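Local coordinates for protein OLD nuclease (Thermus scotoductus, PDB 6P74) that degrades linear or supercoiled double-stranded DNA as a 5'-to-3' exonuclease, nicks circular DNA, and has an ATPase activity stimulated by DNA, at residues Q287-Y291 and S311-D316; L20-I26 and C303-T309; V163-F167 and N226-S230. One frame throughout, in Å; residues are numbered along the deposited sequence.

Contact 1 of 3, residues Q287-Y291 and S311-D316; sequences QRYFY and SPIFAD. With SO4 (sulfate ion), chain J.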
ATOM      1  N   GLN A 287       5.075  19.570 -17.581  1.00 64.96           N
ATOM      2  CA  GLN A 287       3.734  19.035 -17.430  1.00 66.85           C
ATOM      3  C   GLN A 287       2.879  19.428 -18.612  1.00 68.73           C
ATOM      4  O   GLN A 287       2.075  18.628 -19.106  1.00 68.90           O
ATOM      5  CB  GLN A 287       3.113  19.531 -16.130  1.00 64.62           C
ATOM      6  CG  GLN A 287       3.842  19.093 -14.861  1.00 60.38           C
ATOM      7  CD  GLN A 287       3.216  19.751 -13.641  1.00 66.79           C
ATOM      8  OE1 GLN A 287       2.000  19.939 -13.587  1.00 63.39           O
ATOM      9  NE2 GLN A 287       4.042  20.133 -12.677  1.00 67.50           N
ATOM     10  N   ARG A 288       3.072  20.643 -19.108  1.00 66.54           N
ATOM     11  CA  ARG A 288       2.341  21.063 -20.290  1.00 70.77           C
ATOM     12  C   ARG A 288       2.756  20.244 -21.495  1.00 68.79           C
ATOM     13  O   ARG A 288       1.912  19.830 -22.294  1.00 73.59           O
ATOM     14  CB  ARG A 288       2.551  22.556 -20.536  1.00 73.34           C
ATOM     15  CG  ARG A 288       1.556  23.407 -19.777  1.00 74.46           C
ATOM     16  CD  ARG A 288       1.719  24.933 -20.019  1.00 88.67           C
ATOM     17  NE  ARG A 288       2.406  25.583 -18.901  1.00 95.68           N
ATOM     18  CZ  ARG A 288       1.804  26.068 -17.814  1.00101.00           C
ATOM     19  NH1 ARG A 288       0.473  26.016 -17.679  1.00 95.00           N
ATOM     20  NH2 ARG A 288       2.543  26.619 -16.861  1.00105.72           N
ATOM     21  N   TYR A 289       4.052  19.988 -21.634  1.00 69.10           N
ATOM     22  CA  TYR A 289       4.519  19.174 -22.748  1.00 66.01           C
ATOM     23  C   TYR A 289       3.957  17.748 -22.658  1.00 65.04           C
ATOM     24  O   TYR A 289       3.430  17.213 -23.633  1.00 68.04           O
ATOM     25  CB  TYR A 289       6.055  19.201 -22.767  1.00 69.56           C
ATOM     26  CG  TYR A 289       6.671  18.404 -23.875  1.00 70.49           C
ATOM     27  CD1 TYR A 289       6.808  17.041 -23.757  1.00 73.67           C
ATOM     28  CD2 TYR A 289       7.121  19.015 -25.036  1.00 79.91           C
ATOM     29  CE1 TYR A 289       7.359  16.293 -24.759  1.00 77.27           C
ATOM     30  CE2 TYR A 289       7.685  18.271 -26.056  1.00 80.56           C
ATOM     31  CZ  TYR A 289       7.792  16.900 -25.904  1.00 77.31           C
ATOM     32  OH  TYR A 289       8.336  16.107 -26.889  1.00 78.46           O
ATOM     33  N   PHE A 290       4.005  17.143 -21.470  1.00 63.05           N
ATOM     34  CA  PHE A 290       3.500  15.786 -21.287  1.00 60.28           C
ATOM     35  C   PHE A 290       1.995  15.702 -21.579  1.00 68.22           C
ATOM     36  O   PHE A 290       1.536  14.819 -22.319  1.00 67.34           O
ATOM     37  CB  PHE A 290       3.832  15.328 -19.859  1.00 55.66           C
ATOM     38  CG  PHE A 290       3.748  13.840 -19.639  1.00 65.63           C
ATOM     39  CD1 PHE A 290       3.788  12.948 -20.713  1.00 68.03           C
ATOM     40  CD2 PHE A 290       3.630  13.329 -18.353  1.00 60.99           C
ATOM     41  CE1 PHE A 290       3.699  11.581 -20.496  1.00 64.53           C
ATOM     42  CE2 PHE A 290       3.553  11.960 -18.131  1.00 62.16           C
ATOM     43  CZ  PHE A 290       3.577  11.086 -19.197  1.00 61.89           C
ATOM     44  N   TYR A 291       1.211  16.620 -21.006  1.00 69.15           N
ATOM     45  CA  TYR A 291      -0.230  16.619 -21.240  1.00 70.45           C
ATOM     46  C   TYR A 291      -0.557  16.726 -22.727  1.00 70.34           C
ATOM     47  O   TYR A 291      -1.393  15.980 -23.245  1.00 70.36           O
ATOM     48  CB  TYR A 291      -0.894  17.758 -20.463  1.00 70.89           C
ATOM     49  CG  TYR A 291      -2.404  17.838 -20.630  1.00 69.58           C
ATOM     50  CD1 TYR A 291      -3.225  16.790 -20.241  1.00 64.69           C
ATOM     51  CD2 TYR A 291      -3.006  18.971 -21.166  1.00 71.74           C
ATOM     52  CE1 TYR A 291      -4.614  16.859 -20.394  1.00 65.97           C
ATOM     53  CE2 TYR A 291      -4.390  19.051 -21.314  1.00 75.05           C
ATOM     54  CZ  TYR A 291      -5.184  17.993 -20.921  1.00 71.65           C
ATOM     55  OH  TYR A 291      -6.552  18.076 -21.065  1.00 77.64           O
ATOM     56  N   SER A 311      -3.032  18.330 -10.675  1.00 74.10           N
ATOM     57  CA  SER A 311      -2.493  19.442 -11.432  1.00 76.34           C
ATOM     58  C   SER A 311      -3.562  20.038 -12.316  1.00 76.59           C
ATOM     59  O   SER A 311      -4.216  19.300 -13.061  1.00 77.59           O
ATOM     60  CB  SER A 311      -1.322  18.987 -12.293  1.00 73.49           C
ATOM     61  OG  SER A 311      -0.920  20.022 -13.183  1.00 76.55           O
ATOM     62  N   PRO A 312      -3.780  21.353 -12.280  1.00 68.48           N
ATOM     63  CA  PRO A 312      -4.687  21.963 -13.261  1.00 69.92           C
ATOM     64  C   PRO A 312      -4.166  21.890 -14.697  1.00 65.64           C
ATOM     65  O   PRO A 312      -4.886  22.268 -15.629  1.00 74.33           O
ATOM     66  CB  PRO A 312      -4.812  23.414 -12.777  1.00 82.19           C
ATOM     67  CG  PRO A 312      -3.586  23.655 -11.956  1.00 83.06           C
ATOM     68  CD  PRO A 312      -3.217  22.329 -11.337  1.00 74.57           C
ATOM     69  N   ILE A 313      -2.935  21.452 -14.913  1.00 65.03           N
ATOM     70  CA  ILE A 313      -2.463  21.355 -16.283  1.00 73.53           C
ATOM     71  C   ILE A 313      -2.996  20.090 -16.938  1.00 74.59           C
ATOM     72  O   ILE A 313      -3.312  20.097 -18.130  1.00 79.28           O
ATOM     73  CB  ILE A 313      -0.930  21.447 -16.305  1.00 81.95           C
ATOM     74  CG1 ILE A 313      -0.500  22.884 -15.952  1.00 81.14           C
ATOM     75  CG2 ILE A 313      -0.378  21.027 -17.649  1.00 76.88           C
ATOM     76  CD1 ILE A 313       0.833  22.943 -15.194  1.00 78.58           C
ATOM     77  N   PHE A 314      -3.176  19.017 -16.163  1.00 70.35           N
ATOM     78  CA  PHE A 314      -3.726  17.757 -16.657  1.00 68.58           C
ATOM     79  C   PHE A 314      -5.245  17.657 -16.526  1.00 69.77           C
ATOM     80  O   PHE A 314      -5.838  16.672 -16.988  1.00 65.12           O
ATOM     81  CB  PHE A 314      -3.076  16.578 -15.921  1.00 62.28           C
ATOM     82  CG  PHE A 314      -1.640  16.352 -16.285  1.00 63.48           C
ATOM     83  CD1 PHE A 314      -0.625  17.047 -15.634  1.00 68.23           C
ATOM     84  CD2 PHE A 314      -1.300  15.446 -17.283  1.00 61.68           C
ATOM     85  CE1 PHE A 314       0.703  16.846 -15.980  1.00 63.08           C
ATOM     86  CE2 PHE A 314       0.027  15.230 -17.633  1.00 59.06           C
ATOM     87  CZ  PHE A 314       1.031  15.928 -16.980  1.00 61.66           C
ATOM     88  N   ALA A 315      -5.901  18.626 -15.907  1.00 74.10           N
ATOM     89  CA  ALA A 315      -7.351  18.565 -15.744  1.00 69.19           C
ATOM     90  C   ALA A 315      -7.908  19.815 -16.415  1.00 73.23           C
ATOM     91  O   ALA A 315      -8.072  20.855 -15.774  1.00 70.07           O
ATOM     92  CB  ALA A 315      -7.734  18.449 -14.292  1.00 63.00           C
ATOM     93  N   ASP A 316      -8.183  19.696 -17.714  1.00 80.54           N
ATOM     94  CA  ASP A 316      -8.545  20.823 -18.568  1.00 82.69           C
ATOM     95  C   ASP A 316     -10.059  20.985 -18.601  1.00 77.87           C
ATOM     96  O   ASP A 316     -10.770  20.056 -19.001  1.00 78.32           O
ATOM     97  CB  ASP A 316      -8.014  20.597 -19.980  1.00 82.92           C
ATOM     98  CG  ASP A 316      -7.883  21.875 -20.759  1.00 97.72           C
ATOM     99  OD1 ASP A 316      -8.894  22.616 -20.892  1.00100.03           O
ATOM    100  OD2 ASP A 316      -6.750  22.141 -21.223  1.00107.12           O
TER
HETATM  101  S   SO4 J 609       5.849  28.499 -15.873  1.00196.26           S
HETATM  102  O1  SO4 J 609       5.200  27.505 -16.724  1.00198.28           O
HETATM  103  O2  SO4 J 609       5.688  29.829 -16.458  1.00196.68           O
HETATM  104  O3  SO4 J 609       7.270  28.195 -15.769  1.00197.57           O
HETATM  105  O4  SO4 J 609       5.254  28.459 -14.541  1.00196.45           O

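Contact 2 of 3, residues L20-I26 and C303-T309; sequences LGPLTAI and CQIIYST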
ATOM      1  N   LEU A  20     -15.561   5.348 -18.778  1.00 72.81           N
ATOM      2  CA  LEU A  20     -14.158   5.565 -19.075  1.00 66.82           C
ATOM      3  C   LEU A  20     -14.033   5.930 -20.544  1.00 64.26           C
ATOM      4  O   LEU A  20     -14.676   5.318 -21.394  1.00 74.96           O
ATOM      5  CB  LEU A  20     -13.330   4.328 -18.751  1.00 59.80           C
ATOM      6  CG  LEU A  20     -13.349   3.896 -17.283  1.00 64.02           C
ATOM      7  CD1 LEU A  20     -12.699   2.530 -17.150  1.00 61.50           C
ATOM      8  CD2 LEU A  20     -12.610   4.888 -16.434  1.00 63.34           C
ATOM      9  N   GLY A  21     -13.226   6.943 -20.834  1.00 60.03           N
ATOM     10  CA  GLY A  21     -13.021   7.384 -22.193  1.00 63.19           C
ATOM     11  C   GLY A  21     -11.556   7.413 -22.584  1.00 71.18           C
ATOM     12  O   GLY A  21     -10.664   7.072 -21.794  1.00 71.23           O
ATOM     13  N   PRO A  22     -11.284   7.842 -23.818  1.00 75.79           N
ATOM     14  CA  PRO A  22      -9.907   7.740 -24.336  1.00 71.48           C
ATOM     15  C   PRO A  22      -8.920   8.492 -23.471  1.00 74.36           C
ATOM     16  O   PRO A  22      -7.768   8.070 -23.305  1.00 72.47           O
ATOM     17  CB  PRO A  22     -10.008   8.350 -25.746  1.00 70.72           C
ATOM     18  CG  PRO A  22     -11.479   8.430 -26.055  1.00 78.23           C
ATOM     19  CD  PRO A  22     -12.176   8.585 -24.726  1.00 74.02           C
ATOM     20  N   LEU A  23      -9.359   9.614 -22.916  1.00 68.42           N
ATOM     21  CA  LEU A  23      -8.655  10.300 -21.850  1.00 68.81           C
ATOM     22  C   LEU A  23      -9.632  10.392 -20.692  1.00 71.22           C
ATOM     23  O   LEU A  23     -10.746  10.900 -20.864  1.00 70.43           O
ATOM     24  CB  LEU A  23      -8.209  11.689 -22.296  1.00 76.10           C
ATOM     25  CG  LEU A  23      -7.086  12.350 -21.523  1.00 82.77           C
ATOM     26  CD1 LEU A  23      -5.827  11.543 -21.719  1.00 88.66           C
ATOM     27  CD2 LEU A  23      -6.898  13.752 -22.043  1.00 86.90           C
ATOM     28  N   THR A  24      -9.233   9.873 -19.530  1.00 67.97           N
ATOM     29  CA  THR A  24     -10.048   9.943 -18.323  1.00 64.71           C
ATOM     30  C   THR A  24      -9.198  10.607 -17.246  1.00 67.22           C
ATOM     31  O   THR A  24      -8.173  10.053 -16.835  1.00 69.52           O
ATOM     32  CB  THR A  24     -10.534   8.560 -17.891  1.00 65.10           C
ATOM     33  OG1 THR A  24     -11.102   7.863 -19.015  1.00 69.43           O
ATOM     34  CG2 THR A  24     -11.582   8.695 -16.821  1.00 61.88           C
ATOM     35  N   ALA A  25      -9.609  11.807 -16.810  1.00 62.32           N
ATOM     36  CA  ALA A  25      -8.866  12.608 -15.843  1.00 63.33           C
ATOM     37  C   ALA A  25      -9.660  12.590 -14.550  1.00 69.43           C
ATOM     38  O   ALA A  25     -10.771  13.134 -14.489  1.00 68.83           O
ATOM     39  CB  ALA A  25      -8.660  14.044 -16.330  1.00 61.82           C
ATOM     40  N   ILE A  26      -9.090  11.978 -13.520  1.00 66.61           N
ATOM     41  CA  ILE A  26      -9.787  11.721 -12.268  1.00 65.67           C
ATOM     42  C   ILE A  26      -9.242  12.672 -11.214  1.00 72.45           C
ATOM     43  O   ILE A  26      -8.046  12.638 -10.905  1.00 79.03           O
ATOM     44  CB  ILE A  26      -9.617  10.262 -11.835  1.00 64.50           C
ATOM     45  CG1 ILE A  26      -9.992   9.328 -13.003  1.00 64.05           C
ATOM     46  CG2 ILE A  26     -10.384  10.017 -10.569  1.00 63.77           C
ATOM     47  CD1 ILE A  26     -10.063   7.855 -12.626  1.00 63.06           C
ATOM     48  N   CYS A 303      -3.704   5.249 -27.966  1.00 81.46           N
ATOM     49  CA  CYS A 303      -3.761   4.641 -26.647  1.00 81.64           C
ATOM     50  C   CYS A 303      -4.937   5.252 -25.903  1.00 75.88           C
ATOM     51  O   CYS A 303      -5.583   6.191 -26.376  1.00 79.91           O
ATOM     52  CB  CYS A 303      -2.467   4.862 -25.869  1.00 88.14           C
ATOM     53  SG  CYS A 303      -2.260   6.576 -25.417  1.00 95.22           S
ATOM     54  N   GLN A 304      -5.205   4.703 -24.728  1.00 72.37           N
ATOM     55  CA  GLN A 304      -6.150   5.273 -23.789  1.00 75.24           C
ATOM     56  C   GLN A 304      -5.389   5.588 -22.509  1.00 72.28           C
ATOM     57  O   GLN A 304      -4.636   4.741 -22.020  1.00 74.89           O
ATOM     58  CB  GLN A 304      -7.305   4.302 -23.528  1.00 70.36           C
ATOM     59  CG  GLN A 304      -8.107   4.642 -22.280  1.00 65.86           C
ATOM     60  CD  GLN A 304      -9.200   3.634 -22.001  1.00 67.64           C
ATOM     61  OE1 GLN A 304      -8.972   2.419 -22.081  1.00 70.27           O
ATOM     62  NE2 GLN A 304     -10.402   4.131 -21.662  1.00 59.87           N
ATOM     63  N   ILE A 305      -5.558   6.805 -21.984  1.00 69.25           N
ATOM     64  CA  ILE A 305      -4.861   7.242 -20.770  1.00 64.11           C
ATOM     65  C   ILE A 305      -5.887   7.484 -19.676  1.00 64.46           C
ATOM     66  O   ILE A 305      -6.808   8.296 -19.841  1.00 65.20           O
ATOM     67  CB  ILE A 305      -4.021   8.513 -21.000  1.00 71.74           C
ATOM     68  CG1 ILE A 305      -3.053   8.323 -22.158  1.00 74.50           C
ATOM     69  CG2 ILE A 305      -3.221   8.848 -19.755  1.00 69.71           C
ATOM     70  CD1 ILE A 305      -1.953   7.333 -21.834  1.00 77.51           C
ATOM     71  N   ILE A 306      -5.714   6.806 -18.551  1.00 62.24           N
ATOM     72  CA  ILE A 306      -6.548   6.993 -17.380  1.00 63.33           C
ATOM     73  C   ILE A 306      -5.626   7.415 -16.251  1.00 70.11           C
ATOM     74  O   ILE A 306      -4.641   6.725 -15.973  1.00 70.50           O
ATOM     75  CB  ILE A 306      -7.304   5.708 -17.013  1.00 66.25           C
ATOM     76  CG1 ILE A 306      -8.232   5.283 -18.152  1.00 68.57           C
ATOM     77  CG2 ILE A 306      -8.054   5.863 -15.683  1.00 54.87           C
ATOM     78  CD1 ILE A 306      -8.859   3.913 -17.909  1.00 68.44           C
ATOM     79  N   TYR A 307      -5.936   8.534 -15.596  1.00 63.50           N
ATOM     80  CA  TYR A 307      -5.028   8.985 -14.554  1.00 62.89           C
ATOM     81  C   TYR A 307      -5.752   9.757 -13.460  1.00 60.68           C
ATOM     82  O   TYR A 307      -6.797  10.376 -13.687  1.00 67.06           O
ATOM     83  CB  TYR A 307      -3.906   9.833 -15.143  1.00 65.40           C
ATOM     84  CG  TYR A 307      -4.364  11.044 -15.907  1.00 67.86           C
ATOM     85  CD1 TYR A 307      -4.675  12.224 -15.248  1.00 69.33           C
ATOM     86  CD2 TYR A 307      -4.462  11.020 -17.284  1.00 69.01           C
ATOM     87  CE1 TYR A 307      -5.081  13.335 -15.935  1.00 62.70           C
ATOM     88  CE2 TYR A 307      -4.854  12.124 -17.981  1.00 70.27           C
ATOM     89  CZ  TYR A 307      -5.161  13.287 -17.301  1.00 73.31           C
ATOM     90  OH  TYR A 307      -5.561  14.406 -17.995  1.00 75.32           O
ATOM     91  N   SER A 308      -5.198   9.666 -12.255  1.00 65.55           N
ATOM     92  CA  SER A 308      -5.461  10.612 -11.183  1.00 65.16           C
ATOM     93  C   SER A 308      -4.483  11.779 -11.316  1.00 62.18           C
ATOM     94  O   SER A 308      -3.373  11.626 -11.831  1.00 64.84           O
ATOM     95  CB  SER A 308      -5.336   9.938  -9.814  1.00 67.72           C
ATOM     96  OG  SER A 308      -4.030   9.420  -9.586  1.00 72.32           O
ATOM     97  N   THR A 309      -4.922  12.964 -10.889  1.00 69.14           N
ATOM     98  CA  THR A 309      -4.082  14.152 -10.973  1.00 66.48           C
ATOM     99  C   THR A 309      -4.478  15.165  -9.910  1.00 70.77           C
ATOM    100  O   THR A 309      -5.633  15.225  -9.474  1.00 68.03           O
ATOM    101  CB  THR A 309      -4.162  14.820 -12.351  1.00 64.15           C
ATOM    102  OG1 THR A 309      -3.109  15.773 -12.477  1.00 63.97           O
ATOM    103  CG2 THR A 309      -5.482  15.547 -12.515  1.00 64.23           C
TER

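Contact 3 of 3, residues V163-F167 and N226-S230; sequences VRREF and NPFNS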
ATOM      1  N   VAL A 163      11.706  -3.845 -31.270  1.00107.78           N
ATOM      2  CA  VAL A 163      13.145  -4.091 -31.330  1.00103.82           C
ATOM      3  C   VAL A 163      13.445  -5.556 -31.051  1.00103.10           C
ATOM      4  O   VAL A 163      14.141  -6.223 -31.823  1.00 98.62           O
ATOM      5  CB  VAL A 163      13.877  -3.171 -30.337  1.00 99.50           C
ATOM      6  CG1 VAL A 163      15.315  -3.608 -30.146  1.00 94.41           C
ATOM      7  CG2 VAL A 163      13.810  -1.742 -30.815  1.00 98.63           C
ATOM      8  N   ARG A 164      12.932  -6.069 -29.928  1.00110.45           N
ATOM      9  CA  ARG A 164      13.080  -7.482 -29.590  1.00114.45           C
ATOM     10  C   ARG A 164      12.662  -8.384 -30.746  1.00119.29           C
ATOM     11  O   ARG A 164      13.148  -9.517 -30.863  1.00115.25           O
ATOM     12  CB  ARG A 164      12.256  -7.788 -28.332  1.00111.72           C
ATOM     13  CG  ARG A 164      12.359  -9.206 -27.828  1.00119.15           C
ATOM     14  CD  ARG A 164      11.373  -9.465 -26.701  1.00125.78           C
ATOM     15  NE  ARG A 164      11.259 -10.897 -26.400  1.00132.25           N
ATOM     16  CZ  ARG A 164      10.351 -11.713 -26.939  1.00133.76           C
ATOM     17  NH1 ARG A 164       9.469 -11.240 -27.809  1.00140.61           N
ATOM     18  NH2 ARG A 164      10.319 -13.000 -26.608  1.00125.45           N
ATOM     19  N   ARG A 165      11.771  -7.899 -31.614  1.00123.27           N
ATOM     20  CA  ARG A 165      11.297  -8.695 -32.741  1.00128.07           C
ATOM     21  C   ARG A 165      12.394  -8.869 -33.784  1.00128.91           C
ATOM     22  O   ARG A 165      12.874  -9.982 -34.015  1.00132.95           O
ATOM     23  CB  ARG A 165      10.056  -8.035 -33.348  1.00131.70           C
ATOM     24  CG  ARG A 165       9.244  -8.893 -34.312  1.00136.54           C
ATOM     25  CD  ARG A 165       7.779  -8.434 -34.307  1.00141.70           C
ATOM     26  NE  ARG A 165       7.649  -6.971 -34.336  1.00143.74           N
ATOM     27  CZ  ARG A 165       6.642  -6.286 -33.792  1.00144.25           C
ATOM     28  NH1 ARG A 165       5.670  -6.925 -33.156  1.00147.41           N
ATOM     29  NH2 ARG A 165       6.609  -4.958 -33.869  1.00141.78           N
ATOM     30  N   GLU A 166      12.819  -7.776 -34.413  1.00127.17           N
ATOM     31  CA  GLU A 166      13.792  -7.847 -35.496  1.00132.51           C
ATOM     32  C   GLU A 166      15.209  -8.115 -35.016  1.00128.93           C
ATOM     33  O   GLU A 166      16.138  -8.066 -35.830  1.00135.47           O
ATOM     34  CB  GLU A 166      13.770  -6.556 -36.309  1.00138.56           C
ATOM     35  CG  GLU A 166      12.447  -6.285 -36.973  1.00146.31           C
ATOM     36  CD  GLU A 166      12.245  -4.812 -37.230  1.00151.41           C
ATOM     37  OE1 GLU A 166      13.037  -4.238 -38.009  1.00155.39           O
ATOM     38  OE2 GLU A 166      11.314  -4.223 -36.633  1.00150.08           O
ATOM     39  N   PHE A 167      15.400  -8.399 -33.733  1.00116.33           N
ATOM     40  CA  PHE A 167      16.729  -8.740 -33.247  1.00112.67           C
ATOM     41  C   PHE A 167      17.192 -10.060 -33.851  1.00119.10           C
ATOM     42  O   PHE A 167      16.429 -11.028 -33.923  1.00116.49           O
ATOM     43  CB  PHE A 167      16.723  -8.835 -31.730  1.00108.64           C
ATOM     44  CG  PHE A 167      18.072  -9.116 -31.133  1.00107.70           C
ATOM     45  CD1 PHE A 167      19.151  -8.276 -31.398  1.00104.23           C
ATOM     46  CD2 PHE A 167      18.257 -10.205 -30.281  1.00102.36           C
ATOM     47  CE1 PHE A 167      20.394  -8.529 -30.838  1.00101.52           C
ATOM     48  CE2 PHE A 167      19.495 -10.456 -29.708  1.00 97.65           C
ATOM     49  CZ  PHE A 167      20.565  -9.619 -29.990  1.00 97.81           C
ATOM     50  N   ASN A 226      16.901 -13.426 -24.230  1.00120.75           N
ATOM     51  CA  ASN A 226      15.989 -12.299 -24.425  1.00120.67           C
ATOM     52  C   ASN A 226      16.566 -11.077 -23.717  1.00110.34           C
ATOM     53  O   ASN A 226      16.096 -10.689 -22.637  1.00107.45           O
ATOM     54  CB  ASN A 226      14.588 -12.632 -23.911  1.00124.50           C
ATOM     55  CG  ASN A 226      13.565 -11.576 -24.276  1.00129.28           C
ATOM     56  OD1 ASN A 226      13.763 -10.798 -25.212  1.00134.26           O
ATOM     57  ND2 ASN A 226      12.463 -11.544 -23.537  1.00126.57           N
ATOM     58  N   PRO A 227      17.578 -10.434 -24.310  1.00101.44           N
ATOM     59  CA  PRO A 227      18.291  -9.365 -23.588  1.00 93.67           C
ATOM     60  C   PRO A 227      17.478  -8.090 -23.416  1.00 91.08           C
ATOM     61  O   PRO A 227      17.602  -7.418 -22.380  1.00 82.39           O
ATOM     62  CB  PRO A 227      19.535  -9.135 -24.458  1.00 91.83           C
ATOM     63  CG  PRO A 227      19.089  -9.520 -25.831  1.00 95.22           C
ATOM     64  CD  PRO A 227      18.141 -10.677 -25.648  1.00 97.22           C
ATOM     65  N   PHE A 228      16.643  -7.742 -24.399  1.00 90.55           N
ATOM     66  CA  PHE A 228      15.789  -6.567 -24.301  1.00 87.36           C
ATOM     67  C   PHE A 228      14.779  -6.644 -23.148  1.00 87.18           C
ATOM     68  O   PHE A 228      14.032  -5.683 -22.937  1.00 91.17           O
ATOM     69  CB  PHE A 228      15.093  -6.353 -25.646  1.00 81.45           C
ATOM     70  CG  PHE A 228      16.056  -6.123 -26.763  1.00 90.35           C
ATOM     71  CD1 PHE A 228      16.599  -4.864 -26.977  1.00 94.41           C
ATOM     72  CD2 PHE A 228      16.457  -7.163 -27.574  1.00 93.07           C
ATOM     73  CE1 PHE A 228      17.511  -4.639 -27.995  1.00 94.83           C
ATOM     74  CE2 PHE A 228      17.366  -6.948 -28.591  1.00 97.36           C
ATOM     75  CZ  PHE A 228      17.894  -5.680 -28.806  1.00 96.45           C
ATOM     76  N   ASN A 229      14.735  -7.737 -22.389  1.00 87.48           N
ATOM     77  CA  ASN A 229      13.890  -7.821 -21.202  1.00 88.11           C
ATOM     78  C   ASN A 229      14.584  -7.356 -19.932  1.00 81.32           C
ATOM     79  O   ASN A 229      13.941  -7.278 -18.883  1.00 87.20           O
ATOM     80  CB  ASN A 229      13.391  -9.253 -20.992  1.00100.45           C
ATOM     81  CG  ASN A 229      11.961  -9.443 -21.461  1.00117.89           C
ATOM     82  OD1 ASN A 229      11.452  -8.677 -22.289  1.00122.25           O
ATOM     83  ND2 ASN A 229      11.303 -10.474 -20.935  1.00124.53           N
ATOM     84  N   SER A 230      15.870  -7.056 -19.992  1.00 88.05           N
ATOM     85  CA  SER A 230      16.601  -6.510 -18.861  1.00 90.43           C
ATOM     86  C   SER A 230      17.159  -5.125 -19.155  1.00 81.64           C
ATOM     87  O   SER A 230      17.824  -4.536 -18.290  1.00 84.01           O
ATOM     88  CB  SER A 230      17.739  -7.463 -18.466  1.00100.22           C
ATOM     89  OG  SER A 230      17.693  -8.653 -19.242  1.00108.81           O
TER

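Contact 1 of 3, residues Q287-Y291 and S311-D316
Ser311 OG is gripped from two directions: it donates to Gln287 OE1 at 2.9 Å across the contact and accepts from Ile313 N within its own loop at 3.0 Å. The second bond makes an ST turn, which folds the chain just after strand 304-308 of the P-loop ATPase domain and offers the hydroxyl to helix 284-299. The donor lies nearly along the C=O axis of the Gln287 amide, whose other end is held too, because NE2 bonds to Leu282 O; the two bonds together fix the rotation of the amide.

Beside this polar bond the two segments pack through aromatic and aliphatic groups. Phe314 lays its ring against the helix, with Gln287 CB 3.6 Å from its CE1 atom and Tyr291 CB over one face. Tyr291, its CG anti to the backbone N (chi1 -180°), slides past Phe314 in the opposite direction, so each residue covers part of the other's ring: Phe314 CA sits 4.1 Å from the centroid of the Tyr291 ring. The rings themselves form an offset edge-to-face pair, the Tyr291 edge toward the Phe314 face, with planes at 70°. On the same face of Tyr291 as Phe314 CA lies the carbonyl of Ile313, its O atom 3.2 Å above the ring plane. Phe290 CD2 meets the edge of Phe314, and Phe290 in turn packs edge-to-face on Phe260 of helix 246-266.

Toward solvent, Arg288 bends at chi3 and turns one face of its guanidinium over Ile313, whose CD1 is 3.9 Å above the plane. The group's edge serves a sulfate ion, probably from the crystallisation liquor: Arg288 NH2 donates to sulfate O1 at 2.8 Å, close to the guanidinium plane.

Contact 2 of 3, residues L20-I26 and C303-T309
Ala25 lies over the face of the Tyr307 ring, its CA 4.2 Å from the ring centroid, in the tightly packed half of this contact. Tyr307 CG takes the crowded position between the backbone N and the carbonyl carbon (chi1 58°), which turns the ring across toward the neighbouring strand. Leu23 CD1 then fills in at the ring's edge and reaches Ile305 CB at 3.6 Å, so Leu23, Ala25, Ile305 and Tyr307 make one compact face, covered by helix 284-299. Tyr307 OH probably hydrogen-bonds to Phe314 O of the loop 311-316.

Strands 23-26 and 304-308 run parallel, their axes 4.8 Å apart, and the bonds alternate as a parallel ladder demands: Tyr307 accepts through its O from Ile26 N at 2.8 Å and donates through its N to Thr24 O. The ladder joins central strands of a P-loop NTPase sheet, with 304-308 inserted between the strand that leads into the probable ATP-binding (Walker A) loop and strand 272-276, as in ASCE-type ATPases. On the opposite face Ile306 packs beside Ile274, while Ile26 and Ser308 pack against helix 34-45, where Ser308 touches Lys34 of the probable ATP site and its OG bonds to Glu277.

The other end is looser and closer to solvent. Pro22 is exposed, and Leu20 meets Ile306 only through methyl groups, CD2 to CD1 at 4.1 Å. Here a side chain takes over from the ladder: the extended Gln304 sends NE2 to Gly21 O at 3.0 Å, an almost straight bond (171°) in the plane of its amide but above the carbonyl plane of Gly21. Thr24 OG1 reaches the same oxygen at 2.9 Å from the opposite face, while Gln304 OE1 accepts from Leu2 N and also bonds to Thr272 OG1.

Contact 3 of 3, residues V163-F167 and N226-S230
Phe228 packs against the last, weakly bonded turn of helix 154-166 and Phe167 just after it: Val163 and Arg164 share one face of its ring, and Phe167 takes the edge. Val163, with CG1 anti to the backbone N (chi1 167°), directs that methyl over the ring, 3.7 Å from the centroid, a close CH-pi contact. Arg164 N lies over the same face of the Phe228 ring, and Arg164 CA approaches Phe228 CD2 at 3.9 Å. At the edge, Phe228 CE2 points into the face of the Phe167 ring and stands 3.4 Å from its CG, offset toward the rim. The two rings make a T-shaped pair whose planes are 79° apart.

Phe228 belongs to a short 3-10 turn, residues 227-229, in the loop between strands 217-220 and 232-235, so the contact staples that loop to the first helix of the dimerization region. The second subunit closes over the apolar side, with its Val189 on Val163, its Leu183 on Phe167 and its Leu184 on Pro227.

The other side is polar, with Arg164 exposed and Asn226 partly so. Arg164 runs extended from CG to NE, crossing Asn226 at about a right angle, and donates from NE to Asn226 OD1 at 2.8 Å. This bond is bent, 133° at the hydrogen: the oxygen sits near the guanidinium plane, whereas NE stands above the carbonyl plane of the Asn226 amide.

From the N terminus, residues 20-26 open contact 2, and its partner strand arrives only after 276 further residues. Within that long excursion contact 3 opens at 163-167 and closes at 226-230, a loop of 58 residues wholly in the dimerization region, about 30 Å from contact 2 between centres. Residues 287-291 then open contact 1 before 303-309 complete contact 2; 311-316 close contact 1 last, so contacts 1 and 2 cross. They also touch, where Tyr307 meets Phe314. Contact 2 joins the N- and C-terminal parts of the ATPase domain, contact 1 packs a helix and loop beside the central ATPase sheet, and contact 3 lies remote from both.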